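Local coordinates for protein first ORF in transposon ISC1904 (Sulfolobus solfataricus, PDB 3ILX) that probably binds DNA and exchanges its strands in transposition, as a serine recombinase of the resolvase family, the present chain being chiefly the catalytic domain, at residues Ile6-Val11 with Ile38-Ser43; Leu45-Lys50 with Arg74-Gly79; Val67-Pro72 with Ile94-Gln99. One frame throughout, in Å; residues are numbered along the deposited sequence.

Contact 1: Ile6-Val11 with Ile38-Ser43; sequences ILYARV and ITDIGS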
loop_
_atom_site.group_PDB
_atom_site.type_symbol
_atom_site.label_atom_id
_atom_site.label_comp_id
_atom_site.label_asym_id
_atom_site.label_seq_id
_atom_site.Cartn_x
_atom_site.Cartn_y
_atom_site.Cartn_z
ATOM N N ILE A 6 18.566 1.964 -12.305
ATOM C CA ILE A 6 18.466 2.828 -11.132
ATOM C C ILE A 6 18.561 2.049 -9.823
ATOM O O ILE A 6 17.835 1.045 -9.616
ATOM C CB ILE A 6 17.113 3.562 -11.134
ATOM C CG1 ILE A 6 16.917 4.362 -12.443
ATOM C CG2 ILE A 6 16.994 4.499 -9.936
ATOM C CD1 ILE A 6 15.550 5.138 -12.479
ATOM N N LEU A 7 19.425 2.519 -8.928
ATOM C CA LEU A 7 19.497 2.000 -7.568
ATOM C C LEU A 7 18.606 2.847 -6.661
ATOM O O LEU A 7 18.654 4.074 -6.691
ATOM C CB LEU A 7 20.933 2.010 -7.065
ATOM C CG LEU A 7 21.962 1.434 -8.032
ATOM C CD1 LEU A 7 23.342 1.511 -7.436
ATOM C CD2 LEU A 7 21.620 -0.002 -8.401
ATOM N N TYR A 8 17.770 2.186 -5.873
ATOM C CA TYR A 8 16.924 2.924 -4.962
ATOM C C TYR A 8 17.274 2.538 -3.529
ATOM O O TYR A 8 17.252 1.366 -3.170
ATOM C CB TYR A 8 15.440 2.691 -5.234
ATOM C CG TYR A 8 14.625 3.522 -4.261
ATOM C CD1 TYR A 8 14.354 4.849 -4.528
ATOM C CD2 TYR A 8 14.206 2.996 -3.033
ATOM C CE1 TYR A 8 13.653 5.635 -3.640
ATOM C CE2 TYR A 8 13.478 3.786 -2.125
ATOM C CZ TYR A 8 13.215 5.094 -2.430
ATOM O OH TYR A 8 12.487 5.891 -1.531
ATOM N N ALA A 9 17.594 3.525 -2.701
ATOM C CA ALA A 9 17.950 3.220 -1.321
ATOM C C ALA A 9 17.154 4.112 -0.379
ATOM O O ALA A 9 16.885 5.251 -0.705
ATOM C CB ALA A 9 19.446 3.417 -1.088
ATOM N N ARG A 10 16.819 3.596 0.797
ATOM C CA ARG A 10 15.981 4.322 1.746
ATOM C C ARG A 10 16.279 3.881 3.179
ATOM O O ARG A 10 16.434 2.689 3.447
ATOM C CB ARG A 10 14.472 4.063 1.437
ATOM C CG ARG A 10 13.468 4.995 2.216
ATOM C CD ARG A 10 12.029 4.427 2.343
ATOM N NE ARG A 10 11.988 2.993 2.743
ATOM C CZ ARG A 10 11.948 2.575 4.000
ATOM N NH1 ARG A 10 11.983 3.456 5.017
ATOM N NH2 ARG A 10 11.938 1.269 4.248
ATOM N N VAL A 11 16.339 4.844 4.089
ATOM C CA VAL A 11 16.301 4.580 5.521
ATOM C C VAL A 11 15.230 5.478 6.157
ATOM O O VAL A 11 14.946 6.586 5.665
ATOM C CB VAL A 11 17.698 4.804 6.212
ATOM C CG1 VAL A 11 18.772 3.840 5.646
ATOM C CG2 VAL A 11 18.160 6.251 6.081
ATOM N N ILE A 38 18.945 6.975 -6.525
ATOM C CA ILE A 38 17.910 7.827 -5.964
ATOM C C ILE A 38 17.760 7.372 -4.528
ATOM O O ILE A 38 17.678 6.146 -4.271
ATOM C CB ILE A 38 16.556 7.602 -6.677
ATOM C CG1 ILE A 38 16.555 8.189 -8.091
ATOM C CG2 ILE A 38 15.386 8.156 -5.842
ATOM C CD1 ILE A 38 15.297 7.820 -8.889
ATOM N N THR A 39 17.762 8.321 -3.592
ATOM C CA THR A 39 17.654 7.959 -2.168
ATOM C C THR A 39 16.582 8.779 -1.464
ATOM O O THR A 39 16.199 9.836 -1.942
ATOM C CB THR A 39 18.975 8.168 -1.402
ATOM O OG1 THR A 39 19.315 9.559 -1.390
ATOM C CG2 THR A 39 20.131 7.396 -2.055
ATOM N N ASP A 40 16.088 8.258 -0.344
ATOM C CA ASP A 40 15.092 8.939 0.459
ATOM C C ASP A 40 15.390 8.640 1.914
ATOM O O ASP A 40 15.825 7.515 2.257
ATOM C CB ASP A 40 13.703 8.363 0.151
ATOM C CG ASP A 40 13.003 9.081 -0.997
ATOM O OD1 ASP A 40 13.046 10.321 -1.029
ATOM O OD2 ASP A 40 12.351 8.413 -1.842
ATOM N N ILE A 41 15.127 9.623 2.761
ATOM C CA ILE A 41 15.126 9.411 4.192
ATOM C C ILE A 41 13.685 9.631 4.606
ATOM O O ILE A 41 13.166 10.733 4.498
ATOM C CB ILE A 41 16.032 10.400 4.959
ATOM C CG1 ILE A 41 17.488 10.292 4.462
ATOM C CG2 ILE A 41 15.874 10.216 6.486
ATOM C CD1 ILE A 41 18.392 11.501 4.824
ATOM N N GLY A 42 13.056 8.563 5.075
ATOM C CA GLY A 42 11.672 8.595 5.502
ATOM C C GLY A 42 11.159 7.176 5.462
ATOM O O GLY A 42 11.870 6.271 5.068
ATOM N N SER A 43 9.906 7.017 5.866
ATOM C CA SER A 43 9.236 5.743 5.994
ATOM C C SER A 43 8.771 5.232 4.635
ATOM O O SER A 43 8.439 6.011 3.738
ATOM C CB SER A 43 8.039 5.911 6.956
ATOM O OG SER A 43 7.211 4.760 6.981
#

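Contact 2: Leu45-Lys50 with Arg74-Gly79; sequences LNMKRK and RLVRFG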
loop_
_atom_site.group_PDB
_atom_site.type_symbol
_atom_site.label_atom_id
_atom_site.label_comp_id
_atom_site.label_asym_id
_atom_site.label_seq_id
_atom_site.Cartn_x
_atom_site.Cartn_y
_atom_site.Cartn_z
ATOM N N LEU A 45 5.997 4.013 4.330
ATOM C CA LEU A 45 4.601 4.444 4.329
ATOM C C LEU A 45 4.415 5.838 3.725
ATOM O O LEU A 45 3.284 6.234 3.431
ATOM C CB LEU A 45 4.052 4.510 5.768
ATOM C CG LEU A 45 3.740 3.175 6.433
ATOM C CD1 LEU A 45 3.517 3.373 7.905
ATOM C CD2 LEU A 45 2.483 2.565 5.782
ATOM N N ASN A 46 5.502 6.610 3.611
ATOM C CA ASN A 46 5.363 8.038 3.237
ATOM C C ASN A 46 5.242 8.164 1.709
ATOM O O ASN A 46 6.203 7.930 0.959
ATOM C CB ASN A 46 6.514 8.863 3.816
ATOM C CG ASN A 46 6.488 10.348 3.383
ATOM O OD1 ASN A 46 5.614 10.799 2.643
ATOM N ND2 ASN A 46 7.475 11.098 3.852
HETATM N N MSE A 47 4.031 8.463 1.262
HETATM C CA MSE A 47 3.713 8.540 -0.171
HETATM C C MSE A 47 4.167 9.881 -0.813
HETATM O O MSE A 47 4.020 10.077 -2.029
HETATM C CB MSE A 47 2.214 8.326 -0.392
HETATM C CG MSE A 47 1.677 7.018 0.139
HETATM SE SE MSE A 47 2.216 5.636 -1.071
HETATM C CE MSE A 47 3.977 5.216 -0.322
ATOM N N LYS A 48 4.736 10.772 0.002
ATOM C CA LYS A 48 5.285 12.036 -0.490
ATOM C C LYS A 48 6.811 12.039 -0.660
ATOM O O LYS A 48 7.388 13.059 -1.044
ATOM C CB LYS A 48 4.813 13.205 0.391
ATOM C CG LYS A 48 3.296 13.354 0.421
ATOM C CD LYS A 48 2.794 14.431 1.432
ATOM C CE LYS A 48 1.280 14.381 1.548
ATOM N NZ LYS A 48 0.593 15.664 1.995
ATOM N N ARG A 49 7.467 10.901 -0.399
ATOM C CA ARG A 49 8.922 10.804 -0.619
ATOM C C ARG A 49 9.292 11.302 -2.034
ATOM O O ARG A 49 8.803 10.764 -3.040
ATOM C CB ARG A 49 9.390 9.356 -0.480
ATOM C CG ARG A 49 9.669 8.846 0.938
ATOM C CD ARG A 49 10.023 7.339 0.889
ATOM N NE ARG A 49 8.840 6.571 0.565
ATOM C CZ ARG A 49 8.837 5.416 -0.092
ATOM N NH1 ARG A 49 7.688 4.801 -0.309
ATOM N NH2 ARG A 49 9.958 4.871 -0.545
ATOM N N LYS A 50 10.147 12.316 -2.112
ATOM C CA LYS A 50 10.561 12.894 -3.414
ATOM C C LYS A 50 11.251 11.905 -4.313
ATOM O O LYS A 50 10.995 11.877 -5.511
ATOM C CB LYS A 50 11.553 14.026 -3.216
ATOM C CG LYS A 50 11.268 14.847 -2.011
ATOM C CD LYS A 50 10.276 15.941 -2.289
ATOM C CE LYS A 50 10.543 17.082 -1.304
ATOM N NZ LYS A 50 9.368 17.988 -1.099
ATOM N N ARG A 74 12.283 -1.647 1.215
ATOM C CA ARG A 74 12.949 -0.395 0.852
ATOM C C ARG A 74 12.047 0.491 -0.015
ATOM O O ARG A 74 12.009 1.723 0.171
ATOM C CB ARG A 74 14.285 -0.644 0.152
ATOM C CG ARG A 74 15.361 -1.343 1.048
ATOM C CD ARG A 74 15.591 -0.540 2.348
ATOM N NE ARG A 74 14.674 -0.922 3.426
ATOM C CZ ARG A 74 14.641 -0.343 4.631
ATOM N NH1 ARG A 74 15.447 0.699 4.902
ATOM N NH2 ARG A 74 13.793 -0.799 5.568
ATOM N N LEU A 75 11.318 -0.115 -0.946
ATOM C CA LEU A 75 10.441 0.673 -1.843
ATOM C C LEU A 75 9.184 1.153 -1.157
ATOM O O LEU A 75 8.859 2.343 -1.217
ATOM C CB LEU A 75 10.089 -0.086 -3.151
ATOM C CG LEU A 75 11.218 0.065 -4.182
ATOM C CD1 LEU A 75 11.146 -1.028 -5.294
ATOM C CD2 LEU A 75 11.263 1.504 -4.763
ATOM N N VAL A 76 8.449 0.228 -0.549
ATOM C CA VAL A 76 7.184 0.547 0.120
ATOM C C VAL A 76 6.919 -0.452 1.220
ATOM O O VAL A 76 7.428 -1.594 1.179
ATOM C CB VAL A 76 5.940 0.481 -0.839
ATOM C CG1 VAL A 76 5.860 1.711 -1.739
ATOM C CG2 VAL A 76 5.946 -0.812 -1.671
ATOM N N ARG A 77 6.104 -0.049 2.181
ATOM C CA ARG A 77 5.629 -0.968 3.223
ATOM C C ARG A 77 4.408 -1.763 2.727
ATOM O O ARG A 77 4.228 -2.900 3.100
ATOM C CB ARG A 77 5.299 -0.164 4.492
ATOM C CG ARG A 77 4.585 -0.906 5.649
ATOM C CD ARG A 77 5.439 -1.997 6.249
ATOM N NE ARG A 77 6.707 -1.459 6.748
ATOM C CZ ARG A 77 7.881 -2.101 6.727
ATOM N NH1 ARG A 77 7.999 -3.351 6.245
ATOM N NH2 ARG A 77 8.964 -1.479 7.193
ATOM N N PHE A 78 3.559 -1.147 1.914
ATOM C CA PHE A 78 2.378 -1.838 1.355
ATOM C C PHE A 78 2.382 -1.577 -0.131
ATOM O O PHE A 78 2.816 -0.505 -0.532
ATOM C CB PHE A 78 1.069 -1.234 1.912
ATOM C CG PHE A 78 0.830 -1.542 3.369
ATOM C CD1 PHE A 78 0.432 -2.831 3.766
ATOM C CD2 PHE A 78 1.018 -0.559 4.334
ATOM C CE1 PHE A 78 0.216 -3.139 5.134
ATOM C CE2 PHE A 78 0.811 -0.836 5.720
ATOM C CZ PHE A 78 0.413 -2.133 6.120
ATOM N N GLY A 79 1.851 -2.509 -0.927
ATOM C CA GLY A 79 1.612 -2.269 -2.363
ATOM C C GLY A 79 2.792 -2.614 -3.244
ATOM O O GLY A 79 2.806 -2.299 -4.454
#

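Contact 3: Val67-Pro72 with Ile94-Gln99; sequences VITAYP and IVVLNQ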
loop_
_atom_site.group_PDB
_atom_site.type_symbol
_atom_site.label_atom_id
_atom_site.label_comp_id
_atom_site.label_asym_id
_atom_site.label_seq_id
_atom_site.Cartn_x
_atom_site.Cartn_y
_atom_site.Cartn_z
ATOM N N VAL A 67 15.097 -1.350 -11.683
ATOM C CA VAL A 67 15.319 -0.714 -10.377
ATOM C C VAL A 67 15.890 -1.786 -9.454
ATOM O O VAL A 67 15.281 -2.853 -9.322
ATOM C CB VAL A 67 14.017 -0.257 -9.708
ATOM C CG1 VAL A 67 14.324 0.476 -8.377
ATOM C CG2 VAL A 67 13.162 0.591 -10.670
ATOM N N ILE A 68 17.019 -1.495 -8.817
ATOM C CA ILE A 68 17.632 -2.410 -7.851
ATOM C C ILE A 68 17.522 -1.816 -6.433
ATOM O O ILE A 68 17.783 -0.636 -6.204
ATOM C CB ILE A 68 19.080 -2.773 -8.213
ATOM C CG1 ILE A 68 19.148 -3.392 -9.632
ATOM C CG2 ILE A 68 19.674 -3.760 -7.174
ATOM C CD1 ILE A 68 19.534 -2.455 -10.692
ATOM N N THR A 69 17.050 -2.643 -5.508
ATOM C CA THR A 69 16.880 -2.209 -4.132
ATOM C C THR A 69 17.331 -3.368 -3.248
ATOM O O THR A 69 17.445 -4.524 -3.735
ATOM C CB THR A 69 15.417 -1.632 -3.907
ATOM O OG1 THR A 69 15.362 -0.884 -2.691
ATOM C CG2 THR A 69 14.374 -2.721 -3.924
ATOM N N ALA A 70 17.682 -3.072 -1.992
ATOM C CA ALA A 70 18.223 -4.108 -1.090
ATOM C C ALA A 70 17.227 -5.234 -0.742
ATOM O O ALA A 70 17.585 -6.427 -0.681
ATOM C CB ALA A 70 18.788 -3.459 0.181
ATOM N N TYR A 71 15.985 -4.837 -0.485
ATOM C CA TYR A 71 14.868 -5.751 -0.258
ATOM C C TYR A 71 13.538 -5.006 -0.484
ATOM O O TYR A 71 13.527 -3.753 -0.600
ATOM C CB TYR A 71 14.963 -6.442 1.125
ATOM C CG TYR A 71 15.455 -5.538 2.240
ATOM C CD1 TYR A 71 14.546 -4.762 2.970
ATOM C CD2 TYR A 71 16.820 -5.451 2.567
ATOM C CE1 TYR A 71 14.970 -3.939 4.005
ATOM C CE2 TYR A 71 17.256 -4.594 3.591
ATOM C CZ TYR A 71 16.312 -3.836 4.295
ATOM O OH TYR A 71 16.673 -2.979 5.328
ATOM N N PRO A 72 12.418 -5.761 -0.570
ATOM C CA PRO A 72 11.177 -5.129 -1.051
ATOM C C PRO A 72 10.697 -3.913 -0.217
ATOM O O PRO A 72 10.265 -2.891 -0.812
ATOM C CB PRO A 72 10.150 -6.288 -1.028
ATOM C CG PRO A 72 11.053 -7.575 -1.235
ATOM C CD PRO A 72 12.283 -7.230 -0.408
ATOM N N ILE A 94 11.828 -4.824 -11.206
ATOM C CA ILE A 94 12.357 -4.455 -9.900
ATOM C C ILE A 94 13.182 -5.648 -9.482
ATOM O O ILE A 94 12.675 -6.754 -9.505
ATOM C CB ILE A 94 11.271 -4.258 -8.857
ATOM C CG1 ILE A 94 10.449 -3.004 -9.141
ATOM C CG2 ILE A 94 11.861 -4.115 -7.461
ATOM C CD1 ILE A 94 8.986 -3.232 -8.714
ATOM N N VAL A 95 14.436 -5.405 -9.115
ATOM C CA VAL A 95 15.328 -6.420 -8.550
ATOM C C VAL A 95 15.546 -6.111 -7.077
ATOM O O VAL A 95 15.869 -4.966 -6.705
ATOM C CB VAL A 95 16.703 -6.476 -9.260
ATOM C CG1 VAL A 95 17.611 -7.642 -8.666
ATOM C CG2 VAL A 95 16.499 -6.664 -10.732
ATOM N N VAL A 96 15.319 -7.114 -6.238
ATOM C CA VAL A 96 15.569 -7.006 -4.811
ATOM C C VAL A 96 16.741 -7.935 -4.560
ATOM O O VAL A 96 16.750 -9.077 -5.054
ATOM C CB VAL A 96 14.293 -7.329 -3.937
ATOM C CG1 VAL A 96 13.182 -6.280 -4.143
ATOM C CG2 VAL A 96 13.704 -8.696 -4.256
ATOM N N LEU A 97 17.772 -7.453 -3.873
ATOM C CA LEU A 97 18.973 -8.273 -3.674
ATOM C C LEU A 97 18.696 -9.370 -2.666
ATOM O O LEU A 97 19.358 -10.403 -2.645
ATOM C CB LEU A 97 20.161 -7.435 -3.194
ATOM C CG LEU A 97 20.640 -6.323 -4.123
ATOM C CD1 LEU A 97 21.862 -5.672 -3.496
ATOM C CD2 LEU A 97 20.936 -6.848 -5.515
ATOM N N ASN A 98 17.723 -9.126 -1.808
ATOM C CA ASN A 98 17.235 -10.175 -0.964
ATOM C C ASN A 98 15.696 -10.162 -0.973
ATOM O O ASN A 98 15.074 -9.087 -0.900
ATOM C CB ASN A 98 17.810 -10.029 0.448
ATOM C CG ASN A 98 17.762 -11.337 1.223
ATOM O OD1 ASN A 98 16.677 -11.891 1.492
ATOM N ND2 ASN A 98 18.936 -11.857 1.565
ATOM N N GLN A 99 15.103 -11.359 -1.092
ATOM C CA GLN A 99 13.645 -11.531 -1.086
ATOM C C GLN A 99 13.039 -11.118 0.256
ATOM O O GLN A 99 11.973 -10.516 0.296
ATOM C CB GLN A 99 13.260 -12.998 -1.413
ATOM C CG GLN A 99 13.471 -13.379 -2.901
ATOM C CD GLN A 99 12.514 -12.630 -3.835
ATOM O OE1 GLN A 99 11.309 -12.619 -3.612
ATOM N NE2 GLN A 99 13.050 -12.011 -4.888
#

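Contact 1: Ile6-Val11 with Ile38-Ser43
Ile38 fills the hollow between Ile6 and Tyr8, three side chains on one face of the sheet. Its CD1 reaches the CG2 methyl of Ile6 at 3.9 Å, while its other branch, CG2, lies 3.7 Å from Tyr8 CD1 and almost as near the next ring carbon. With CG anti to the backbone N (chi1 -179°), the Tyr8 ring slants across toward the neighbouring strand and ends at Asp40. There Tyr8 OH gives a hydrogen bond of 2.5 Å to Asp40 OD2, met on the lone pair that faces away from the other carboxylate oxygen; OD2 sits in the ring plane, yet ring and carboxylate are turned 63° apart. Asp40 OD1 in turn takes the N-H of Gly51 at the start of helix 50-60, and Tyr8 OH is also bonded to Arg49 NH2. Arg10, bent at chi3, lays its CG beside Asp40 CB and sets NH1 2.8 Å from Gly42 O, in the guanidinium plane, whereas NH2 pairs with Glu107. The relief on the opposite face is shallower: Ala9 CB meets Thr39 CG2 at 4.2 Å, and Val11 CG2 is 4.4 Å from Ile41 CG1. Backbone bonds run between the two strands, from Ile38 N to Leu7 O as far as Gly42 N to Val11 O (2.8 Å). The strands lie 11° from parallel, and they are the first two of the parallel sheet of the resolvase catalytic domain, the first leading, as in serine recombinases, into the loop of the nucleophilic serine.

Contact 2: Leu45-Lys50 with Arg74-Gly79
Arg49 grips the carbonyl oxygen of Leu75 end-on, NH1 at 2.9 Å and NH2 at 2.8 Å from Leu75 O, reaching it from a turn that leads into helix 50-60. This is a type I beta turn from Asn46 to Arg49, combined with an Asx turn at Asn46, and Arg49 occupies the N-cap position. The tight part of the contact is buried. Leu75 O lies close to the guanidinium plane, while Arg49 NE holds Asn46 O at 3.0 Å; these three bonds, with that of NH2 to Tyr8 OH, help fix the rotation of the group. Val76 CG1 adds an apolar neighbour at the guanidinium edge, 3.9 Å from Arg49 NH1. Close apolar packing continues beside the second subunit: Leu45 CD2 sits 3.7 Å from Phe78 CD2, at the ring edge, and also touches the CB and CG of Arg77, and the Phe78 ring itself stacks on Phe78 of the second subunit. The loose side belongs to Met47, present as selenomethionine, which offers little more than its CE methyl, 4.2 Å from Val76 CG1, and to the exposed Lys48, whose backbone N nevertheless bonds to Asn46 OD1 at 2.8 Å, from above the amide plane.

Contact 3: Val67-Pro72 with Ile94-Gln99
Val96 CG1 lies against the ring of Pro72, 3.7 Å from Pro72 N and 3.8 Å from Pro72 CG, the two side chains crossing at about a right angle. The same methyl meets Thr69 CG2 at 3.8 Å, a methyl held between backbone N and carbonyl carbon because OG1 takes the place anti to N (chi1 -164°) and bonds to Tyr8 O. On the other face Ile68 spans two partners, its CG1 alongside Val95 CB and its CG2 at 3.7 Å from Leu97 CD2. Further along, Pro72 CD is wedged beside the carbonyl oxygens of Asn98 and Gln99. Were Pro72 replaced by an alanine, the ring carbons beside Val96 CG1 and the Asn98 and Gln99 oxygens would be gone, which would probably open a gap there and set the chain after Tyr71 freer to turn. Parallel pairing sets the strand residues, Val67 to Thr69 against Ile94 to Val96, in register: Val95 N bonds to Val67 O at 2.7 Å, nearly straight, Thr69 N to Val95 O, and Leu97 N to Thr69 O. The strands are the two ends of a beta-alpha-beta crossover through helix 80-89, with 93-96 outermost in the sheet of this chain. Beyond the strand ends one more backbone bond joins the loops, Asn98 N to Ala70 O, 2.9 Å. Farther out, Phe80 of the crossover helix covers Pro72, Ile94 and Val96, while on the opposite face Leu97 rests on Tyr26 and Leu27 of helix 19-30.

All three contacts lie in one resolvase catalytic domain, built on a parallel sheet with strand order 36-41, 4-11, 64-69, 93-96. Contact 1 joins the first pair and contact 3 the last; their centres are about 12 Å apart, and strand 4-11 bonds directly to 64-69 between them. The centre of contact 2 is about 10 Å from that of contact 1 and about 14 Å from that of contact 3. Along the chain contact 1 closes before the others open, whereas the segments of contacts 2 and 3 alternate, helix 72-75 directly following strand 64-69. Arg10 O, bonded to Arg74 NH1, links strand 4-11 to helix 72-75, so contact 2 joins the sheet's strand ends to the dimer interface, where it alone of the three meets the second subunit.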